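Local coordinates for Hut operon positive regulatory protein (Bacillus subtilis, PDB 4H4L) that binds hut operon mRNA in the presence of histidine as a homohexameric antiterminator, suppressing transcription termination and switching on histidine utilisation, at residues Lys36-Lys41 / Glu55-Lys60. The protein carries 1 engineered substitution. Numbering follows the deposited sequence.
Sequences KVCLGK and ETASKK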
loop_
_atom_site.group_PDB
_atom_site.type_symbol
_atom_site.label_atom_id
_atom_site.label_comp_id
_atom_site.label_asym_id
_atom_site.label_seq_id
_atom_site.Cartn_x
_atom_site.Cartn_y
_atom_site.Cartn_z
ATOM N N LYS A 36 -3.845 -28.010 -17.507
ATOM C CA LYS A 36 -3.297 -28.515 -16.264
ATOM C C LYS A 36 -4.079 -27.845 -15.110
ATOM O O LYS A 36 -4.272 -26.633 -15.084
ATOM C CB LYS A 36 -1.811 -28.197 -16.213
ATOM C CG LYS A 36 -0.908 -29.412 -16.028
ATOM C CD LYS A 36 -1.161 -30.502 -17.060
ATOM C CE LYS A 36 0.016 -31.459 -17.130
ATOM N NZ LYS A 36 0.293 -32.165 -15.842
ATOM N N VAL A 37 -4.571 -28.626 -14.164
ATOM C CA VAL A 37 -5.499 -28.078 -13.183
ATOM C C VAL A 37 -5.414 -28.754 -11.845
ATOM O O VAL A 37 -5.271 -29.956 -11.761
ATOM C CB VAL A 37 -6.964 -28.087 -13.674
ATOM C CG1 VAL A 37 -7.507 -29.502 -13.820
ATOM C CG2 VAL A 37 -7.835 -27.253 -12.742
ATOM N N CYS A 38 -5.565 -27.956 -10.801
ATOM C CA CYS A 38 -5.180 -28.346 -9.470
ATOM C C CYS A 38 -6.068 -27.644 -8.442
ATOM O O CYS A 38 -6.387 -26.463 -8.578
ATOM C CB CYS A 38 -3.705 -27.981 -9.306
ATOM S SG CYS A 38 -3.150 -27.746 -7.629
ATOM N N LEU A 39 -6.478 -28.382 -7.419
ATOM C CA LEU A 39 -7.378 -27.857 -6.389
ATOM C C LEU A 39 -6.826 -28.164 -5.021
ATOM O O LEU A 39 -5.924 -28.986 -4.897
ATOM C CB LEU A 39 -8.768 -28.481 -6.516
ATOM C CG LEU A 39 -9.531 -28.181 -7.803
ATOM C CD1 LEU A 39 -10.953 -28.677 -7.664
ATOM C CD2 LEU A 39 -9.520 -26.696 -8.103
ATOM N N GLY A 40 -7.366 -27.516 -3.997
ATOM C CA GLY A 40 -6.904 -27.755 -2.632
ATOM C C GLY A 40 -7.492 -26.822 -1.597
ATOM O O GLY A 40 -8.252 -25.928 -1.940
ATOM N N LYS A 41 -7.096 -27.031 -0.339
ATOM C CA LYS A 41 -7.612 -26.301 0.814
ATOM C C LYS A 41 -6.555 -25.988 1.880
ATOM O O LYS A 41 -5.750 -26.830 2.273
ATOM C CB LYS A 41 -8.750 -27.074 1.475
ATOM C CG LYS A 41 -10.133 -26.753 0.936
ATOM C CD LYS A 41 -11.190 -27.595 1.643
ATOM C CE LYS A 41 -11.171 -29.046 1.151
ATOM N NZ LYS A 41 -11.508 -29.171 -0.297
ATOM N N GLU A 55 2.107 -23.759 -3.469
ATOM C CA GLU A 55 3.312 -24.058 -4.240
ATOM C C GLU A 55 3.448 -25.570 -4.287
ATOM O O GLU A 55 3.607 -26.167 -5.372
ATOM C CB GLU A 55 4.537 -23.445 -3.586
ATOM C CG GLU A 55 5.810 -23.472 -4.428
ATOM C CD GLU A 55 7.058 -23.044 -3.649
ATOM O OE1 GLU A 55 6.967 -22.694 -2.447
ATOM O OE2 GLU A 55 8.156 -23.063 -4.225
ATOM N N THR A 56 3.344 -26.184 -3.106
ATOM C CA THR A 56 3.427 -27.634 -2.977
ATOM C C THR A 56 2.338 -28.364 -3.793
ATOM O O THR A 56 2.672 -29.258 -4.557
ATOM C CB THR A 56 3.482 -28.089 -1.499
ATOM O OG1 THR A 56 4.572 -27.432 -0.839
ATOM C CG2 THR A 56 3.713 -29.603 -1.406
ATOM N N ALA A 57 1.072 -27.973 -3.679
ATOM C CA ALA A 57 0.024 -28.648 -4.449
ATOM C C ALA A 57 0.200 -28.538 -5.964
ATOM O O ALA A 57 -0.103 -29.481 -6.676
ATOM C CB ALA A 57 -1.366 -28.182 -4.039
ATOM N N SER A 58 0.688 -27.399 -6.449
ATOM C CA SER A 58 0.930 -27.216 -7.883
ATOM C C SER A 58 2.166 -27.991 -8.351
ATOM O O SER A 58 2.311 -28.315 -9.540
ATOM C CB SER A 58 1.121 -25.730 -8.229
ATOM O OG SER A 58 0.256 -24.894 -7.483
ATOM N N LYS A 59 3.079 -28.250 -7.423
ATOM C CA LYS A 59 4.266 -29.041 -7.730
ATOM C C LYS A 59 4.005 -30.553 -7.663
ATOM O O LYS A 59 4.459 -31.295 -8.531
ATOM C CB LYS A 59 5.415 -28.669 -6.801
ATOM C CG LYS A 59 6.236 -27.464 -7.227
ATOM C CD LYS A 59 6.817 -26.830 -5.966
ATOM C CE LYS A 59 8.266 -26.393 -6.134
ATOM N NZ LYS A 59 8.380 -25.122 -6.909
ATOM N N LYS A 60 3.298 -31.006 -6.625
ATOM C CA LYS A 60 2.952 -32.436 -6.467
ATOM C C LYS A 60 2.163 -32.927 -7.669
ATOM O O LYS A 60 2.509 -33.950 -8.260
ATOM C CB LYS A 60 2.198 -32.717 -5.163
#
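Cys38 meets the helix segment 55-60 through its sulfur, which lies against the backbone and methyl group of Ala57. Cys38 SG comes 3.6 Å from Ala57 O and 4.0 Å from Ala57 CB, so one atom touches both the carbonyl and the side chain of the same residue. The next residue adds a looser contact, with Cys38 SG 4.0 Å from Ser58 N and 4.4 Å from Ser58 OG. The SG to CB pair is apolar packing, and no hydrogen bond joins the two segments. The sulfur reaches the helix because Cys38 CB leaves the strand on the helix side and SG then swings anti to the backbone N (chi1 157°). Gly40, two residues along and on the same side of the strand, puts no side chain next to the Ala57 methyl. Where the segments come nearest, the CA atoms of Cys38 and Ser58 are 6.4 Å apart, a close approach that suits small side chains.

The hydroxyl of Ser58 and the carbonyl of Ala57 have partners of their own. Ser58 OG hydrogen-bonds to Ile54 O, one turn back, and Ala57 O is held by the hydroxyl of Ser61. Val63, in the loop after the helix, packs on both Cys38 and Ser58. On another side of the helix, Lys59 and Glu55 form a salt bridge whose hydrogen bond is weak, 3.4 Å from Lys59 NZ to Glu55 OE2.

In the fold, this contact seats the C-terminal end of helix 47-60 on strand 36-44, an outermost strand of the chain's four-stranded antiparallel sheet. Backbone bonds from Cys38 to Val106 and from Gly40 to Phe104 tie that strand to strand 99-109. Val37 and Leu39 project to the opposite face, where helices 9-17 and 26-32 cover them, and the sheet is thus sandwiched between helices here.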